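Local coordinates for protein bacterioferritin (Mycobacterium tuberculosis, PDB 3UOI) that probably oxidises ferrous iron with dioxygen at a ferroxidase centre and stores the ferric product as a mineral inside a haem-containing shell of 24 subunits, at residues A[18-23]-A[54-59]; A[25-30]-A[130-135]; A[61-66]-A[115-120]; A[109-114]-A[121-126]. All coordinates share one frame; numbering follows the deposited sequence.

Interaction 1: residues A[18-23]-A[54-59]; sequences TSELTA and MRHAEE. With HEM (protoporphyrin IX containing Fe), chain B.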
# COMPACT_ATOMS: atom_id res chain seq x y z
N THR A 18 -46.38 14.24 23.64
CA THR A 18 -46.58 15.67 23.75
C THR A 18 -45.41 16.25 24.62
O THR A 18 -44.81 17.25 24.31
CB THR A 18 -47.99 16.01 24.31
OG1 THR A 18 -48.98 15.93 23.29
CG2 THR A 18 -48.05 17.37 24.95
N SER A 19 -45.09 15.53 25.67
CA SER A 19 -44.02 15.92 26.53
C SER A 19 -42.67 16.00 25.76
O SER A 19 -41.95 16.93 25.92
CB SER A 19 -43.90 14.89 27.65
OG SER A 19 -43.00 15.27 28.60
N GLU A 20 -42.40 15.00 24.94
CA GLU A 20 -41.17 14.95 24.16
C GLU A 20 -41.10 16.13 23.19
O GLU A 20 -40.04 16.72 23.00
CB GLU A 20 -41.07 13.63 23.39
CG GLU A 20 -41.04 12.40 24.28
CD GLU A 20 -39.86 12.40 25.23
OE1 GLU A 20 -39.73 11.43 26.02
OE2 GLU A 20 -39.06 13.36 25.20
N LEU A 21 -42.23 16.46 22.57
CA LEU A 21 -42.26 17.55 21.65
C LEU A 21 -41.94 18.86 22.37
O LEU A 21 -41.23 19.66 21.88
CB LEU A 21 -43.58 17.58 20.95
CG LEU A 21 -43.85 16.36 20.14
CD1 LEU A 21 -45.11 16.56 19.52
CD2 LEU A 21 -42.84 16.25 19.10
N THR A 22 -42.46 19.03 23.56
CA THR A 22 -42.20 20.24 24.32
C THR A 22 -40.71 20.33 24.65
O THR A 22 -40.10 21.35 24.51
CB THR A 22 -43.05 20.19 25.58
OG1 THR A 22 -44.28 19.56 25.27
CG2 THR A 22 -43.32 21.51 26.15
N ALA A 23 -40.15 19.21 25.05
CA ALA A 23 -38.74 19.09 25.38
C ALA A 23 -37.79 19.35 24.19
O ALA A 23 -36.74 19.91 24.35
CB ALA A 23 -38.44 17.82 26.02
N MET A 54 -35.85 14.19 20.50
CA MET A 54 -36.43 14.03 19.17
C MET A 54 -36.50 12.55 18.82
O MET A 54 -37.50 12.08 18.26
CB MET A 54 -35.60 14.78 18.13
CG MET A 54 -35.93 16.26 18.02
SD MET A 54 -35.05 17.07 16.66
CE MET A 54 -34.40 18.51 17.50
N ARG A 55 -35.45 11.82 19.15
CA ARG A 55 -35.40 10.38 18.90
C ARG A 55 -36.49 9.68 19.70
O ARG A 55 -37.13 8.75 19.21
CB ARG A 55 -34.02 9.82 19.26
CG ARG A 55 -33.05 9.77 18.09
CD ARG A 55 -31.88 8.83 18.39
NE ARG A 55 -30.98 9.39 19.39
CZ ARG A 55 -30.21 10.46 19.19
NH1 ARG A 55 -30.24 11.09 18.03
NH2 ARG A 55 -29.42 10.89 20.16
N HIS A 56 -36.69 10.13 20.93
CA HIS A 56 -37.72 9.56 21.80
C HIS A 56 -39.11 9.79 21.16
O HIS A 56 -39.92 8.91 21.16
CB HIS A 56 -37.69 10.19 23.17
CG HIS A 56 -36.61 9.71 24.05
ND1 HIS A 56 -36.15 10.44 25.11
CD2 HIS A 56 -35.90 8.57 24.05
CE1 HIS A 56 -35.22 9.76 25.72
NE2 HIS A 56 -35.04 8.63 25.10
N ALA A 57 -39.33 10.97 20.60
CA ALA A 57 -40.57 11.31 19.95
C ALA A 57 -40.81 10.37 18.75
O ALA A 57 -41.86 9.79 18.63
CB ALA A 57 -40.56 12.68 19.54
N GLU A 58 -39.81 10.17 17.94
CA GLU A 58 -39.97 9.24 16.83
C GLU A 58 -40.26 7.82 17.32
O GLU A 58 -41.09 7.16 16.79
CB GLU A 58 -38.72 9.19 15.97
CG GLU A 58 -38.70 8.09 14.93
CD GLU A 58 -37.70 8.31 13.81
OE1 GLU A 58 -36.74 9.00 14.01
OE2 GLU A 58 -37.89 7.78 12.74
N GLU A 59 -39.57 7.38 18.34
CA GLU A 59 -39.80 6.04 18.83
C GLU A 59 -41.22 5.83 19.33
O GLU A 59 -41.83 4.86 19.01
CB GLU A 59 -38.74 5.66 19.85
CG GLU A 59 -37.41 5.58 19.18
CD GLU A 59 -36.24 5.25 20.05
OE1 GLU A 59 -36.37 4.65 21.11
OE2 GLU A 59 -35.15 5.59 19.60
CHA HEM B . -32.40 15.97 13.42
CHB HEM B . -33.71 20.50 14.36
CHC HEM B . -38.13 18.92 15.49
CHD HEM B . -36.92 14.38 14.33
C1A HEM B . -32.39 17.35 13.40
C2A HEM B . -31.43 18.24 12.78
C3A HEM B . -31.82 19.49 13.08
C4A HEM B . -32.99 19.44 13.87
CMA HEM B . -31.17 20.82 12.66
CAA HEM B . -30.22 17.72 11.96
CBA HEM B . -30.78 16.95 10.75
CGA HEM B . -30.13 17.26 9.40
O1A HEM B . -30.76 17.06 8.30
O2A HEM B . -28.94 17.69 9.42
C1B HEM B . -35.02 20.47 14.81
C2B HEM B . -35.75 21.58 15.40
C3B HEM B . -36.97 21.16 15.70
C4B HEM B . -37.04 19.75 15.32
CMB HEM B . -35.25 23.04 15.62
CAB HEM B . -38.05 22.09 16.34
CBB HEM B . -39.13 21.59 16.91
C1C HEM B . -38.23 17.55 15.29
C2C HEM B . -39.38 16.72 15.63
C3C HEM B . -39.04 15.46 15.27
C4C HEM B . -37.66 15.45 14.78
CMC HEM B . -40.73 17.22 16.24
CAC HEM B . -39.89 14.20 15.38
CBC HEM B . -39.19 13.05 15.38
C1D HEM B . -35.58 14.39 14.06
C2D HEM B . -34.78 13.21 13.87
C3D HEM B . -33.39 13.74 13.59
C4D HEM B . -33.49 15.15 13.63
CMD HEM B . -35.26 11.72 13.87
CAD HEM B . -32.12 12.98 13.28
CBD HEM B . -31.61 12.47 14.61
CGD HEM B . -30.27 11.85 14.33
O1D HEM B . -29.52 12.39 13.45
O2D HEM B . -29.97 10.83 14.97
NA HEM B . -33.29 18.13 14.06
NB HEM B . -35.81 19.35 14.80
NC HEM B . -37.25 16.72 14.79
ND HEM B . -34.81 15.54 13.99
FE HEM B . -35.29 17.34 14.42
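Glu20 reaches across to His56 with its carboxylate at an oblique slant, the acid and imidazole planes turned 55° against each other. Glu20 OE1 lies 3.7 Å from His56 CB, a van der Waals contact, and no hydrogen bond joins the two. The bend at chi2 of Glu20 (-60°) brings the acid round to His56, while its CB rests on the methyl of Ala57, Glu20 CB to Ala57 CB being 4.0 Å. The polar ends have other partners: Glu20 OE1 is bonded to Gln16, and the His56 ring to Glu53 and Asp128. Glu20 and His56 are predicted ligands of the first iron of the ferroxidase centre. Beside them Leu21 CD2 packs on Ala57 CB at 4.3 Å and on the haem methyl CMC at 3.7 Å. The Met54 side chain leaves the backbone away from segment 18-23, and its SD binds the haem iron at 2.3 Å; Met54 of a second subunit supplies the other sulfur, the bis-methionine ligation characteristic of bacterioferritin. Arg55 NH1 comes within 3.1 Å of haem O2D. Helices 7-36 and 40-66 run antiparallel here, their local axes 8.6 Å apart at 155°; the haem lies beside Met54, and Ile125 of helix 116-146 touches both Glu20 and His56.

Interaction 2: residues A[25-30]-A[130-135]; sequences NQYFLH and EEHIDY. With HEM (protoporphyrin IX containing Fe), chain B.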
# COMPACT_ATOMS: atom_id res chain seq x y z
N ASN A 25 -38.41 21.26 21.70
CA ASN A 25 -38.38 22.69 21.56
C ASN A 25 -37.68 23.44 22.72
O ASN A 25 -36.97 24.35 22.52
CB ASN A 25 -39.75 23.24 21.34
CG ASN A 25 -40.32 22.83 20.05
OD1 ASN A 25 -39.94 21.86 19.54
ND2 ASN A 25 -41.23 23.59 19.53
N GLN A 26 -37.93 23.02 23.92
CA GLN A 26 -37.31 23.75 24.98
C GLN A 26 -35.84 23.57 24.93
O GLN A 26 -35.13 24.52 24.99
CB GLN A 26 -37.91 23.41 26.34
CG GLN A 26 -37.39 24.18 27.54
CD GLN A 26 -38.17 23.84 28.76
OE1 GLN A 26 -39.34 24.05 28.81
NE2 GLN A 26 -37.51 23.30 29.75
N TYR A 27 -35.40 22.33 24.75
CA TYR A 27 -34.00 22.00 24.75
C TYR A 27 -33.28 22.65 23.58
O TYR A 27 -32.22 23.16 23.72
CB TYR A 27 -33.74 20.48 24.79
CG TYR A 27 -34.20 19.71 26.04
CD1 TYR A 27 -34.62 20.36 27.17
CD2 TYR A 27 -34.23 18.35 26.07
CE1 TYR A 27 -35.06 19.66 28.29
CE2 TYR A 27 -34.68 17.66 27.21
CZ TYR A 27 -35.11 18.32 28.31
OH TYR A 27 -35.56 17.65 29.45
N PHE A 28 -33.91 22.63 22.44
CA PHE A 28 -33.24 23.19 21.28
C PHE A 28 -33.01 24.67 21.40
O PHE A 28 -31.91 25.09 21.29
CB PHE A 28 -34.02 22.95 19.99
CG PHE A 28 -33.21 23.20 18.73
CD1 PHE A 28 -32.38 22.22 18.20
CD2 PHE A 28 -33.28 24.40 18.06
CE1 PHE A 28 -31.65 22.45 17.04
CE2 PHE A 28 -32.54 24.61 16.90
CZ PHE A 28 -31.74 23.63 16.41
N LEU A 29 -34.07 25.41 21.71
CA LEU A 29 -34.01 26.85 21.81
C LEU A 29 -33.04 27.25 22.88
O LEU A 29 -32.32 28.14 22.72
CB LEU A 29 -35.35 27.49 22.03
CG LEU A 29 -35.33 28.99 22.11
CD1 LEU A 29 -35.18 29.64 20.81
CD2 LEU A 29 -36.55 29.44 22.73
N HIS A 30 -33.00 26.49 23.96
CA HIS A 30 -32.02 26.71 25.00
C HIS A 30 -30.58 26.56 24.49
O HIS A 30 -29.74 27.34 24.82
CB HIS A 30 -32.25 25.79 26.19
CG HIS A 30 -33.23 26.32 27.18
ND1 HIS A 30 -33.54 25.66 28.34
CD2 HIS A 30 -33.98 27.44 27.18
CE1 HIS A 30 -34.44 26.34 29.00
NE2 HIS A 30 -34.73 27.42 28.32
N GLU A 130 -33.52 10.02 33.86
CA GLU A 130 -32.82 10.02 35.13
C GLU A 130 -31.37 10.50 34.95
O GLU A 130 -30.87 11.33 35.69
CB GLU A 130 -32.89 8.64 35.80
CG GLU A 130 -34.27 8.11 36.08
CD GLU A 130 -34.29 6.79 36.83
OE1 GLU A 130 -33.47 5.98 36.57
OE2 GLU A 130 -35.10 6.57 37.64
N GLU A 131 -30.75 10.00 33.90
CA GLU A 131 -29.41 10.45 33.56
C GLU A 131 -29.41 11.94 33.33
O GLU A 131 -28.61 12.64 33.87
CB GLU A 131 -28.86 9.70 32.34
CG GLU A 131 -28.58 8.27 32.62
CD GLU A 131 -27.50 7.63 31.76
OE1 GLU A 131 -26.84 8.30 30.97
OE2 GLU A 131 -27.30 6.43 31.91
N HIS A 132 -30.38 12.43 32.61
CA HIS A 132 -30.43 13.84 32.38
C HIS A 132 -30.58 14.68 33.64
O HIS A 132 -29.92 15.66 33.79
CB HIS A 132 -31.59 14.16 31.49
CG HIS A 132 -31.46 15.45 30.78
ND1 HIS A 132 -32.39 15.88 29.87
CD2 HIS A 132 -30.53 16.42 30.85
CE1 HIS A 132 -32.03 17.05 29.40
NE2 HIS A 132 -30.90 17.40 29.98
N ILE A 133 -31.47 14.25 34.54
CA ILE A 133 -31.72 14.97 35.75
C ILE A 133 -30.47 15.00 36.57
O ILE A 133 -30.15 16.02 37.10
CB ILE A 133 -32.86 14.35 36.55
CG1 ILE A 133 -34.20 14.63 35.90
CG2 ILE A 133 -32.83 14.84 37.98
CD1 ILE A 133 -35.15 13.61 36.08
N ASP A 134 -29.79 13.87 36.61
CA ASP A 134 -28.56 13.72 37.37
C ASP A 134 -27.53 14.70 36.78
O ASP A 134 -26.94 15.43 37.49
CB ASP A 134 -28.10 12.26 37.41
CG ASP A 134 -26.77 12.04 38.11
OD1 ASP A 134 -26.36 12.80 38.91
OD2 ASP A 134 -26.15 11.03 37.87
N TYR A 135 -27.43 14.77 35.47
CA TYR A 135 -26.57 15.73 34.82
C TYR A 135 -26.93 17.16 35.12
O TYR A 135 -26.09 17.94 35.35
CB TYR A 135 -26.59 15.56 33.32
CG TYR A 135 -26.10 16.76 32.57
CD1 TYR A 135 -24.76 16.96 32.32
CD2 TYR A 135 -26.96 17.71 32.13
CE1 TYR A 135 -24.33 18.04 31.65
CE2 TYR A 135 -26.55 18.79 31.48
CZ TYR A 135 -25.23 18.97 31.23
OH TYR A 135 -24.87 20.09 30.57
CHA HEM B . -32.40 15.97 13.42
CHB HEM B . -33.71 20.50 14.36
CHC HEM B . -38.13 18.92 15.49
CHD HEM B . -36.92 14.38 14.33
C1A HEM B . -32.39 17.35 13.40
C2A HEM B . -31.43 18.24 12.78
C3A HEM B . -31.82 19.49 13.08
C4A HEM B . -32.99 19.44 13.87
CMA HEM B . -31.17 20.82 12.66
CAA HEM B . -30.22 17.72 11.96
CBA HEM B . -30.78 16.95 10.75
CGA HEM B . -30.13 17.26 9.40
O1A HEM B . -30.76 17.06 8.30
O2A HEM B . -28.94 17.69 9.42
C1B HEM B . -35.02 20.47 14.81
C2B HEM B . -35.75 21.58 15.40
C3B HEM B . -36.97 21.16 15.70
C4B HEM B . -37.04 19.75 15.32
CMB HEM B . -35.25 23.04 15.62
CAB HEM B . -38.05 22.09 16.34
CBB HEM B . -39.13 21.59 16.91
C1C HEM B . -38.23 17.55 15.29
C2C HEM B . -39.38 16.72 15.63
C3C HEM B . -39.04 15.46 15.27
C4C HEM B . -37.66 15.45 14.78
CMC HEM B . -40.73 17.22 16.24
CAC HEM B . -39.89 14.20 15.38
CBC HEM B . -39.19 13.05 15.38
C1D HEM B . -35.58 14.39 14.06
C2D HEM B . -34.78 13.21 13.87
C3D HEM B . -33.39 13.74 13.59
C4D HEM B . -33.49 15.15 13.63
CMD HEM B . -35.26 11.72 13.87
CAD HEM B . -32.12 12.98 13.28
CBD HEM B . -31.61 12.47 14.61
CGD HEM B . -30.27 11.85 14.33
O1D HEM B . -29.52 12.39 13.45
O2D HEM B . -29.97 10.83 14.97
NA HEM B . -33.29 18.13 14.06
NB HEM B . -35.81 19.35 14.80
NC HEM B . -37.25 16.72 14.79
ND HEM B . -34.81 15.54 13.99
FE HEM B . -35.29 17.34 14.42
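Inside the four-helix bundle of the ferritin fold, at the ferroxidase centre, Tyr27 of helix 7-36 meets His132 of helix 116-146, a predicted ligand of the second iron. The two side chains come from opposite directions and form an offset edge-to-face (T-shaped) pair: the edge of the imidazole is turned toward the phenol face, the ring planes stand at 77° and the centroids are 5.1 Å apart. His132 CE1 does the touching, 3.5 Å from Tyr27 CE2 and equally 3.5 Å from Tyr27 CZ, towards the hydroxyl end of the ring. With CG anti to the backbone nitrogen (chi1 -158°), His132 extends its ring into the bundle interior. This single ring pair spans a wide gap, for the CA atoms of Tyr27 and His132 are 11.7 Å apart. On another side of helix 7-36, Phe28 lays one ring face against the haem: methyl CMB sits over the ring centre, 3.4 Å from Phe28 CE2. Asn25, also lining the haem pocket, bonds through ND2 to the backbone of Tyr73 of a second subunit. The ring pair is closed in by Glu96 of helix 85-112, which touches both rings, and by helix 40-66, whose Ser50 meets Tyr27 and whose Glu49 meets His132.

Interaction 3: residues A[61-66]-A[115-120]; sequences TDRILL and DTTSAV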
# COMPACT_ATOMS: atom_id res chain seq x y z
N THR A 61 -43.78 7.51 18.41
CA THR A 61 -44.61 7.64 17.25
C THR A 61 -44.81 6.31 16.55
O THR A 61 -45.89 6.02 16.20
CB THR A 61 -44.01 8.64 16.28
OG1 THR A 61 -43.81 9.85 16.96
CG2 THR A 61 -44.94 8.86 15.13
N ASP A 62 -43.75 5.52 16.39
CA ASP A 62 -43.78 4.20 15.78
C ASP A 62 -44.65 3.29 16.66
O ASP A 62 -45.36 2.50 16.16
CB ASP A 62 -42.39 3.54 15.74
CG ASP A 62 -41.39 4.19 14.82
OD1 ASP A 62 -41.79 4.78 13.86
OD2 ASP A 62 -40.22 4.07 15.05
N ARG A 63 -44.51 3.39 17.98
CA ARG A 63 -45.27 2.52 18.86
C ARG A 63 -46.78 2.76 18.72
O ARG A 63 -47.53 1.85 18.60
CB ARG A 63 -44.79 2.67 20.32
CG ARG A 63 -45.18 1.61 21.29
CD ARG A 63 -44.86 0.17 20.89
NE ARG A 63 -45.76 -0.77 21.56
CZ ARG A 63 -46.01 -2.02 21.22
NH1 ARG A 63 -45.42 -2.57 20.23
NH2 ARG A 63 -46.86 -2.70 21.94
N ILE A 64 -47.16 4.01 18.67
CA ILE A 64 -48.52 4.44 18.57
C ILE A 64 -49.10 3.96 17.26
O ILE A 64 -50.19 3.48 17.23
CB ILE A 64 -48.62 5.98 18.67
CG1 ILE A 64 -48.10 6.51 20.01
CG2 ILE A 64 -49.98 6.44 18.35
CD1 ILE A 64 -48.39 7.84 20.23
N LEU A 65 -48.33 4.11 16.20
CA LEU A 65 -48.75 3.67 14.91
C LEU A 65 -48.91 2.15 14.83
O LEU A 65 -49.88 1.70 14.41
CB LEU A 65 -47.87 4.23 13.80
CG LEU A 65 -47.93 5.72 13.47
CD1 LEU A 65 -47.00 6.05 12.27
CD2 LEU A 65 -49.36 6.20 13.24
N LEU A 66 -47.99 1.38 15.35
CA LEU A 66 -48.13 -0.04 15.30
C LEU A 66 -49.41 -0.50 16.05
O LEU A 66 -49.98 -1.46 15.72
CB LEU A 66 -46.89 -0.76 15.77
CG LEU A 66 -46.63 -2.25 15.58
CD1 LEU A 66 -45.21 -2.45 15.65
CD2 LEU A 66 -47.26 -3.15 16.61
N ASP A 115 -49.05 -5.12 28.14
CA ASP A 115 -48.38 -4.52 26.99
C ASP A 115 -46.93 -4.28 27.35
O ASP A 115 -46.57 -3.24 27.81
CB ASP A 115 -49.02 -3.19 26.64
CG ASP A 115 -48.41 -2.60 25.45
OD1 ASP A 115 -47.35 -3.05 25.17
OD2 ASP A 115 -48.96 -1.75 24.81
N THR A 116 -46.13 -5.31 27.23
CA THR A 116 -44.75 -5.22 27.66
C THR A 116 -43.90 -4.37 26.75
O THR A 116 -42.97 -3.76 27.12
CB THR A 116 -44.17 -6.56 27.98
OG1 THR A 116 -44.51 -7.46 26.96
CG2 THR A 116 -44.71 -7.08 29.33
N THR A 117 -44.22 -4.41 25.51
CA THR A 117 -43.44 -3.66 24.60
C THR A 117 -43.53 -2.18 24.94
O THR A 117 -42.51 -1.53 25.03
CB THR A 117 -43.83 -3.97 23.18
OG1 THR A 117 -43.71 -5.36 22.98
CG2 THR A 117 -42.92 -3.28 22.23
N SER A 118 -44.73 -1.66 25.18
CA SER A 118 -44.86 -0.27 25.52
C SER A 118 -44.20 0.07 26.85
O SER A 118 -43.50 1.00 26.94
CB SER A 118 -46.29 0.20 25.52
OG SER A 118 -47.01 -0.23 24.42
N ALA A 119 -44.38 -0.78 27.83
CA ALA A 119 -43.80 -0.54 29.12
C ALA A 119 -42.29 -0.46 28.91
O ALA A 119 -41.66 0.34 29.50
CB ALA A 119 -44.13 -1.59 30.07
N VAL A 120 -41.76 -1.33 28.06
CA VAL A 120 -40.33 -1.39 27.83
C VAL A 120 -39.78 -0.12 27.21
O VAL A 120 -38.83 0.43 27.65
CB VAL A 120 -39.85 -2.68 27.12
CG1 VAL A 120 -38.41 -2.60 26.77
CG2 VAL A 120 -40.04 -3.83 28.02
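Arg63 carries the whole contact from segment 61-66, stretching its guanidinium to the first turn of helix 116-146. CG leaves anti to the backbone nitrogen (chi1 -164°), and a bend at chi2 then directs the group to Ser118. Arg63 NE donates to Ser118 OG at 3.2 Å, nearly straight at 162° and close to the guanidinium plane. At the far end Arg63 NH2 makes a salt bridge with Asp115 OD1, 3.3 Å long and weak as a hydrogen bond because the donor is poorly aimed. Thr117 crosses at about a right angle and sets its methyl over one guanidinium face, with Thr117 CG2 3.3 Å from Arg63 NH1. Asp115 is the N-cap of the helix: its OD1 accepts from Ser118 N at 3.0 Å, while Ser118 OG donates to Asp115 OD2 at 2.5 Å. The cap and the serine hydroxyl that receives Arg63 are thus linked, which positions Ser118 OG. A neighbouring subunit presents Glu130, whose carboxylate bridges Arg63 NH1 and Thr117 OG1, so the network continues across a subunit interface. Along its course helix 40-66 faces helix 7-36 through Ile64, which packs on Leu13, while Ala119 of helix 116-146 leans on Cys110 and Arg111 of helix 85-112.

Interaction 4: residues A[109-114]-A[121-126]; sequences MCREKQ and LLEKIV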
# COMPACT_ATOMS: atom_id res chain seq x y z
N MET A 109 -49.02 0.70 34.93
CA MET A 109 -50.29 0.51 34.26
C MET A 109 -50.14 -0.30 32.98
O MET A 109 -50.86 -1.22 32.76
CB MET A 109 -50.98 1.80 33.98
CG MET A 109 -52.25 1.63 33.24
SD MET A 109 -52.14 1.61 31.48
CE MET A 109 -51.67 3.25 31.20
N CYS A 110 -49.13 0.01 32.18
CA CYS A 110 -48.89 -0.70 30.96
C CYS A 110 -48.71 -2.17 31.19
O CYS A 110 -49.24 -2.93 30.46
CB CYS A 110 -47.65 -0.18 30.26
SG CYS A 110 -47.88 1.33 29.50
N ARG A 111 -47.96 -2.54 32.22
CA ARG A 111 -47.76 -3.95 32.55
C ARG A 111 -49.05 -4.65 33.06
O ARG A 111 -49.32 -5.76 32.77
CB ARG A 111 -46.55 -4.16 33.43
CG ARG A 111 -45.28 -3.83 32.74
CD ARG A 111 -44.07 -4.03 33.59
NE ARG A 111 -42.86 -3.95 32.81
CZ ARG A 111 -42.32 -4.97 32.18
NH1 ARG A 111 -42.84 -6.15 32.27
NH2 ARG A 111 -41.25 -4.80 31.48
N GLU A 112 -49.84 -3.93 33.81
CA GLU A 112 -51.14 -4.44 34.24
C GLU A 112 -52.04 -4.69 33.00
O GLU A 112 -52.89 -5.52 33.02
CB GLU A 112 -51.79 -3.52 35.26
CG GLU A 112 -50.96 -3.38 36.54
CD GLU A 112 -51.49 -2.39 37.58
OE1 GLU A 112 -52.18 -1.40 37.26
OE2 GLU A 112 -51.13 -2.58 38.73
N LYS A 113 -51.83 -3.93 31.94
CA LYS A 113 -52.60 -4.08 30.71
C LYS A 113 -52.04 -5.10 29.76
O LYS A 113 -52.49 -5.15 28.69
CB LYS A 113 -52.70 -2.80 29.96
CG LYS A 113 -52.96 -1.66 30.78
CD LYS A 113 -54.15 -1.88 31.58
CE LYS A 113 -54.67 -0.60 32.13
NZ LYS A 113 -56.09 -0.60 32.18
N GLN A 114 -51.03 -5.83 30.17
CA GLN A 114 -50.32 -6.81 29.37
C GLN A 114 -49.65 -6.29 28.06
O GLN A 114 -49.66 -6.92 27.09
CB GLN A 114 -51.19 -8.02 29.15
CG GLN A 114 -51.60 -8.61 30.42
CD GLN A 114 -52.34 -9.93 30.33
OE1 GLN A 114 -52.66 -10.43 29.28
NE2 GLN A 114 -52.65 -10.46 31.50
N LEU A 121 -40.50 0.40 26.26
CA LEU A 121 -40.11 1.65 25.72
C LEU A 121 -40.12 2.78 26.80
O LEU A 121 -39.25 3.57 26.85
CB LEU A 121 -41.04 2.00 24.58
CG LEU A 121 -41.01 3.42 24.06
CD1 LEU A 121 -39.69 3.74 23.53
CD2 LEU A 121 -42.02 3.62 23.07
N LEU A 122 -41.13 2.80 27.64
CA LEU A 122 -41.24 3.80 28.65
C LEU A 122 -40.14 3.63 29.67
O LEU A 122 -39.66 4.56 30.22
CB LEU A 122 -42.62 3.83 29.21
CG LEU A 122 -43.66 4.08 28.12
CD1 LEU A 122 -45.03 4.00 28.58
CD2 LEU A 122 -43.45 5.38 27.43
N GLU A 123 -39.76 2.39 29.89
CA GLU A 123 -38.73 2.03 30.81
C GLU A 123 -37.38 2.63 30.40
O GLU A 123 -36.65 3.17 31.21
CB GLU A 123 -38.63 0.51 30.96
CG GLU A 123 -39.44 -0.05 32.09
CD GLU A 123 -39.42 -1.55 32.18
OE1 GLU A 123 -38.55 -2.18 31.60
OE2 GLU A 123 -40.31 -2.09 32.81
N LYS A 124 -37.10 2.54 29.12
CA LYS A 124 -35.91 3.15 28.55
C LYS A 124 -35.88 4.66 28.68
O LYS A 124 -34.90 5.20 29.08
CB LYS A 124 -35.70 2.68 27.11
CG LYS A 124 -35.52 1.24 27.10
CD LYS A 124 -35.41 0.58 25.80
CE LYS A 124 -34.71 -0.73 26.01
NZ LYS A 124 -35.06 -1.83 25.10
N ILE A 125 -36.99 5.29 28.42
CA ILE A 125 -37.11 6.73 28.52
C ILE A 125 -36.85 7.27 29.92
O ILE A 125 -36.19 8.27 30.12
CB ILE A 125 -38.47 7.19 28.04
CG1 ILE A 125 -38.64 6.89 26.57
CG2 ILE A 125 -38.72 8.62 28.41
CD1 ILE A 125 -39.81 7.29 26.02
N VAL A 126 -37.36 6.55 30.89
CA VAL A 126 -37.19 6.87 32.25
C VAL A 126 -35.73 6.82 32.65
O VAL A 126 -35.27 7.66 33.38
CB VAL A 126 -37.97 5.94 33.18
CG1 VAL A 126 -37.26 5.84 34.48
CG2 VAL A 126 -39.37 6.42 33.36
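Glu123 OE2 is gripped by two nitrogens of Arg111 side-on: Arg111 NE donates to Glu123 OE2 at 3.2 Å and Arg111 NH2 to the same Glu123 OE2, also at 3.2 Å. Both come from one face of the carboxylate and on its syn side, about 30° out of its plane. Sharing one oxygen between NE and NH2 leaves both bonds bent, with an N-H to acceptor angle of 142° at NE. The guanidinium and carboxylate planes are nearly parallel, 14° apart, although the two side chains cross at about a right angle. Arg111 runs extended from CG to NE, which carries its head over Ala119 and Val120 to Glu123 on helix 116-146. A further arginine joins the cluster, as Arg111 NH1 of a neighbouring subunit makes a salt bridge to this same OE2, while NH1 of the present Arg111 pairs with Glu123 of another neighbouring subunit. The Arg111-Glu123 bridges thus pass on from subunit to subunit, and the shared carboxylate probably tempers the closeness of two arginines.

Segment 109-114 ends helix 85-112 of the four-helix bundle and enters the tight turn; segment 121-126 lies just past the first turn of helix 116-146. A Schellman motif ends the first helix: Gln114, with positive phi, is its C-prime residue, and Gln114 N bonds Arg111 O at 3.1 Å while Asp115 N returns to Cys110 O. Beneath the salt bridge the packing is apolar, Cys110 SG resting 4.0 Å from Leu122 CD1. Both of these residues also touch Leu12 of helix 7-36, and Ile107 of helix 85-112 lies against Leu122 and Glu123.

How the interactions relate
Interactions 1 and 2 belong to the buried middle of the bundle, whereas interactions 3 and 4 lie near one end, their centres about 19 and 17 Å from the chain centre, interaction 4 still buried, interaction 3 only partly. The first two share helix 7-36 and the haem, and join through packing of Met54 on Phe28; their contacts are van der Waals and aromatic, between predicted iron ligands and their neighbours. Interactions 3 and 4 rely instead on arginine paired with acid or hydroxyl, and both extend to other subunits. They share helix 116-146, their centres 9 Å apart, with Arg111 packing on Thr116, Ala119 and Val120. Packing of Ile125 connects interaction 4 to interaction 1.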